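Local coordinates for glycosyl hydrolase family 2, TIM barrel domain protein (Parabacteroides merdae ATCC 43184, PDB 6DXU), which probably hydrolyses beta-glucuronides, as a gut bacterial beta-glucuronidase of glycoside hydrolase family 2, at residues D[397-400]-D[401-404]; D[453-456]-D[457-461]. All coordinates share one frame; numbering follows the deposited sequence.

Interaction 1 opens helix 399-416 and interaction 2 closes helix 442-459, two successive helices of the TIM barrel domain joined through strand 422-429. Their centres lie about 19 Å apart and they do not touch, yet interaction 2 packs directly on a later part of helix 399-416. Both are partly buried, local contacts along one helix. At 397-404 the glycine backbone carries the contact: one lysine and one tyrosine fold back over it, with a water between the lysine and an aspartate. At 453-461 side chains dominate: a histidine pair facing strand 464-468, an apolar pair towards helix 399-416, and charged groups that meet a second subunit.

Interaction 1 (D[397-400]-D[401-404]); sequences GGDV and YKKQ
Lys402 reaches back over the start of its own helix and donates from NZ to the carbonyl of Gly397, 3.0 Å from NZ to O, in the carbonyl plane and on a lone pair. Its CG lies beside the backbone N (chi1 -73°), and the otherwise extended chain bends at the last torsion, which turns the ammonium towards the loop. NZ also donates to a water 2.6 Å away; that water in turn donates to Asp399 OD1, linking two opposite charges whose NZ and OD1 stand 4.2 Å apart. An aspartate suits the first turn, where its charge probably complements the helix's N-terminal end. In the backbone, Lys402 N donates to Gly398 O at 3.0 Å, Gly398 being the N-cap. The same pattern continues with Lys403 N to Asp399 O and Gln404 N to Val400 O.

Inward, the Tyr401 ring lies flat against Gly397, whose N sits 3.2 Å above the ring plane over its centre, while its CA makes a CH-pi contact 3.8 Å from the centroid. A side chain on Gly397 would point into this ring, so glycine allows the close approach. Replacing Tyr401 with an alanine would probably leave Gly397 without its aromatic cover and open a gap beside Glu175 and Ile177. Gly398 N bonds Glu175 OE1 and Gln404 OE1 accepts from Ile177 N, fixing the turn to the loop whose Asp173, Met176 and Pro178 bind sodium. The contact thus begins helix 399-416 in the beta-alpha-beta crossover from strand 384-388 to strand 422-429.

Interaction 2 (D[453-456]-D[457-461]); sequences HDMA and HRLDD
His453 and His457, one helical turn apart, set their rings obliquely, planes at 52° and centroids 4.5 Å apart. His457 CD2 sits over one face of the His453 ring, near its rim, 3.3 Å from His453 CE1. Different first torsions bring the rings together: CG of His453 is anti to the backbone N (chi1 170°), that of His457 anti to the carbonyl carbon (chi1 -82°).

Round the helix, Arg458 curls back so that its flat guanidinium lies over the Asp454-Met455 peptide, Asp454 C 3.6 Å above its centre. Met455 and Leu459 run side by side, CG to CD1 3.9 Å, against Arg406 and Ala410 of helix 399-416. The final turn closes with Asp460 N donating to Ala456 O at 2.8 Å.

Within the chain, His453 ND1 bonds Thr465 OG1, His457 NE2 bonds Asp478 OD2, and the Asp460 carboxylate is held by Thr462 OG1 and Trp425 NE1 and forms a salt bridge with Arg463. Asp454 OD2 accepts from Asp264 N of the second subunit, and Arg458 NH1, though less surely placed, pairs with that aspartate's carboxylate. The chemistry therefore divides by direction: apolar side chains pack on the neighbouring helix, Asp454 and, less surely, Arg458 face the second subunit, and the carboxylate bonded to His457 probably makes that ring more basic.

Interaction 1 (D[397-400]-D[401-404])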
loop_
_atom_site.group_PDB
_atom_site.type_symbol
_atom_site.label_atom_id
_atom_site.label_comp_id
_atom_site.label_asym_id
_atom_site.label_seq_id
_atom_site.Cartn_x
_atom_site.Cartn_y
_atom_site.Cartn_z
ATOM N N GLY D 397 14.570 17.504 0.732
ATOM C CA GLY D 397 13.487 16.648 1.172
ATOM C C GLY D 397 13.904 15.200 1.338
ATOM O O GLY D 397 15.091 14.873 1.442
ATOM N N GLY D 398 12.899 14.318 1.362
ATOM C CA GLY D 398 13.068 12.892 1.616
ATOM C C GLY D 398 13.338 12.081 0.360
ATOM O O GLY D 398 13.851 12.592 -0.639
ATOM N N ASP D 399 12.981 10.792 0.396
ATOM C CA ASP D 399 13.416 9.904 -0.683
ATOM C C ASP D 399 12.766 10.253 -2.015
ATOM O O ASP D 399 13.416 10.154 -3.062
ATOM C CB ASP D 399 13.145 8.447 -0.337
ATOM C CG ASP D 399 14.116 7.899 0.702
ATOM O OD1 ASP D 399 15.208 8.481 0.881
ATOM O OD2 ASP D 399 13.779 6.877 1.340
ATOM N N VAL D 400 11.487 10.635 -2.004
ATOM C CA VAL D 400 10.799 10.952 -3.260
ATOM C C VAL D 400 11.375 12.219 -3.891
ATOM O O VAL D 400 11.603 12.287 -5.108
ATOM C CB VAL D 400 9.284 11.070 -3.008
ATOM C CG1 VAL D 400 8.553 11.556 -4.254
ATOM C CG2 VAL D 400 8.722 9.733 -2.534
ATOM N N TYR D 401 11.609 13.242 -3.069
ATOM C CA TYR D 401 12.255 14.479 -3.511
ATOM C C TYR D 401 13.594 14.179 -4.187
ATOM O O TYR D 401 13.869 14.643 -5.298
ATOM C CB TYR D 401 12.423 15.360 -2.267
ATOM C CG TYR D 401 13.066 16.735 -2.347
ATOM C CD1 TYR D 401 12.337 17.876 -2.007
ATOM C CD2 TYR D 401 14.417 16.884 -2.642
ATOM C CE1 TYR D 401 12.924 19.137 -2.008
ATOM C CE2 TYR D 401 15.012 18.131 -2.647
ATOM C CZ TYR D 401 14.269 19.255 -2.322
ATOM O OH TYR D 401 14.868 20.495 -2.331
ATOM N N LYS D 402 14.434 13.392 -3.521
ATOM C CA LYS D 402 15.741 13.056 -4.077
ATOM C C LYS D 402 15.608 12.233 -5.349
ATOM O O LYS D 402 16.328 12.470 -6.328
ATOM C CB LYS D 402 16.556 12.294 -3.038
ATOM C CG LYS D 402 17.080 13.147 -1.898
ATOM C CD LYS D 402 17.902 12.246 -0.983
ATOM C CE LYS D 402 17.953 12.745 0.422
ATOM N NZ LYS D 402 16.746 12.359 1.149
ATOM N N LYS D 403 14.687 11.271 -5.364
ATOM C CA LYS D 403 14.521 10.478 -6.578
ATOM C C LYS D 403 14.105 11.375 -7.732
ATOM O O LYS D 403 14.578 11.207 -8.861
ATOM C CB LYS D 403 13.494 9.366 -6.363
ATOM C CG LYS D 403 14.054 8.139 -5.653
ATOM C CD LYS D 403 12.972 7.087 -5.415
ATOM C CE LYS D 403 13.481 5.947 -4.535
ATOM N NZ LYS D 403 12.363 5.047 -4.108
ATOM N N GLN D 404 13.258 12.374 -7.455
ATOM C CA GLN D 404 12.869 13.305 -8.509
ATOM C C GLN D 404 14.065 14.093 -9.027
ATOM O O GLN D 404 14.210 14.282 -10.241
ATOM C CB GLN D 404 11.787 14.272 -8.015
ATOM C CG GLN D 404 11.391 15.264 -9.113
ATOM C CD GLN D 404 10.594 16.459 -8.615
ATOM O OE1 GLN D 404 10.364 16.624 -7.416
ATOM N NE2 GLN D 404 10.178 17.309 -9.547
HETATM O O HOH W 1 15.768 10.474 2.689
#

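Interaction 2 (D[453-456]-D[457-461])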
loop_
_atom_site.group_PDB
_atom_site.type_symbol
_atom_site.label_atom_id
_atom_site.label_comp_id
_atom_site.label_asym_id
_atom_site.label_seq_id
_atom_site.Cartn_x
_atom_site.Cartn_y
_atom_site.Cartn_z
ATOM N N HIS D 453 26.523 15.660 -8.745
ATOM C CA HIS D 453 27.746 15.930 -9.505
ATOM C C HIS D 453 28.335 14.640 -10.060
ATOM O O HIS D 453 28.741 14.574 -11.230
ATOM C CB HIS D 453 28.768 16.640 -8.606
ATOM C CG HIS D 453 30.138 16.759 -9.211
ATOM N ND1 HIS D 453 30.500 17.805 -10.033
ATOM C CD2 HIS D 453 31.239 15.973 -9.099
ATOM C CE1 HIS D 453 31.760 17.656 -10.413
ATOM N NE2 HIS D 453 32.233 16.551 -9.859
ATOM N N ASP D 454 28.414 13.606 -9.220
ATOM C CA ASP D 454 28.982 12.345 -9.674
ATOM C C ASP D 454 28.133 11.738 -10.779
ATOM O O ASP D 454 28.663 11.169 -11.737
ATOM C CB ASP D 454 29.105 11.365 -8.504
ATOM C CG ASP D 454 30.172 11.778 -7.503
ATOM O OD1 ASP D 454 31.029 12.614 -7.860
ATOM O OD2 ASP D 454 30.154 11.255 -6.367
ATOM N N MET D 455 26.808 11.844 -10.661
ATOM C CA MET D 455 25.939 11.300 -11.700
ATOM C C MET D 455 26.123 12.039 -13.022
ATOM O O MET D 455 26.164 11.411 -14.087
ATOM C CB MET D 455 24.472 11.360 -11.251
ATOM C CG MET D 455 23.484 10.759 -12.259
ATOM S SD MET D 455 21.748 10.939 -11.732
ATOM C CE MET D 455 22.015 11.089 -9.983
ATOM N N ALA D 456 26.214 13.372 -12.981
ATOM C CA ALA D 456 26.428 14.133 -14.215
ATOM C C ALA D 456 27.701 13.692 -14.924
ATOM O O ALA D 456 27.707 13.497 -16.146
ATOM C CB ALA D 456 26.483 15.630 -13.920
ATOM N N HIS D 457 28.791 13.532 -14.170
ATOM C CA HIS D 457 30.050 13.111 -14.780
ATOM C C HIS D 457 30.006 11.662 -15.224
ATOM O O HIS D 457 30.645 11.311 -16.227
ATOM C CB HIS D 457 31.211 13.389 -13.819
ATOM C CG HIS D 457 31.677 14.811 -13.871
ATOM N ND1 HIS D 457 32.516 15.278 -14.863
ATOM C CD2 HIS D 457 31.333 15.894 -13.133
ATOM C CE1 HIS D 457 32.711 16.575 -14.699
ATOM N NE2 HIS D 457 32.004 16.972 -13.657
ATOM N N ARG D 458 29.247 10.818 -14.509
ATOM C CA ARG D 458 29.047 9.447 -14.956
ATOM C C ARG D 458 28.306 9.435 -16.290
ATOM O O ARG D 458 28.685 8.708 -17.210
ATOM C CB ARG D 458 28.264 8.669 -13.883
ATOM C CG ARG D 458 28.943 7.452 -13.251
ATOM C CD ARG D 458 28.661 7.237 -11.724
ATOM N NE ARG D 458 27.462 7.860 -11.133
ATOM C CZ ARG D 458 27.405 8.278 -9.862
ATOM N NH1 ARG D 458 28.476 8.140 -9.088
ATOM N NH2 ARG D 458 26.293 8.818 -9.348
ATOM N N LEU D 459 27.298 10.294 -16.440
ATOM C CA LEU D 459 26.505 10.312 -17.666
ATOM C C LEU D 459 27.213 11.036 -18.811
ATOM O O LEU D 459 27.072 10.648 -19.975
ATOM C CB LEU D 459 25.152 10.968 -17.383
ATOM C CG LEU D 459 24.209 10.130 -16.524
ATOM C CD1 LEU D 459 22.961 10.925 -16.155
ATOM C CD2 LEU D 459 23.851 8.865 -17.300
ATOM N N ASP D 460 27.949 12.105 -18.515
ATOM C CA ASP D 460 28.482 12.958 -19.583
ATOM C C ASP D 460 29.684 13.717 -19.016
ATOM O O ASP D 460 29.531 14.828 -18.505
ATOM C CB ASP D 460 27.422 13.924 -20.086
ATOM C CG ASP D 460 27.960 14.897 -21.118
ATOM O OD1 ASP D 460 29.015 14.615 -21.739
ATOM O OD2 ASP D 460 27.326 15.960 -21.302
ATOM N N ASP D 461 30.871 13.136 -19.151
ATOM C CA ASP D 461 32.041 13.817 -18.613
ATOM C C ASP D 461 32.606 14.866 -19.561
ATOM O O ASP D 461 33.685 15.398 -19.284
ATOM C CB ASP D 461 33.136 12.813 -18.232
ATOM C CG ASP D 461 33.818 12.192 -19.441
ATOM O OD1 ASP D 461 34.941 11.666 -19.279
ATOM O OD2 ASP D 461 33.270 12.289 -20.559
#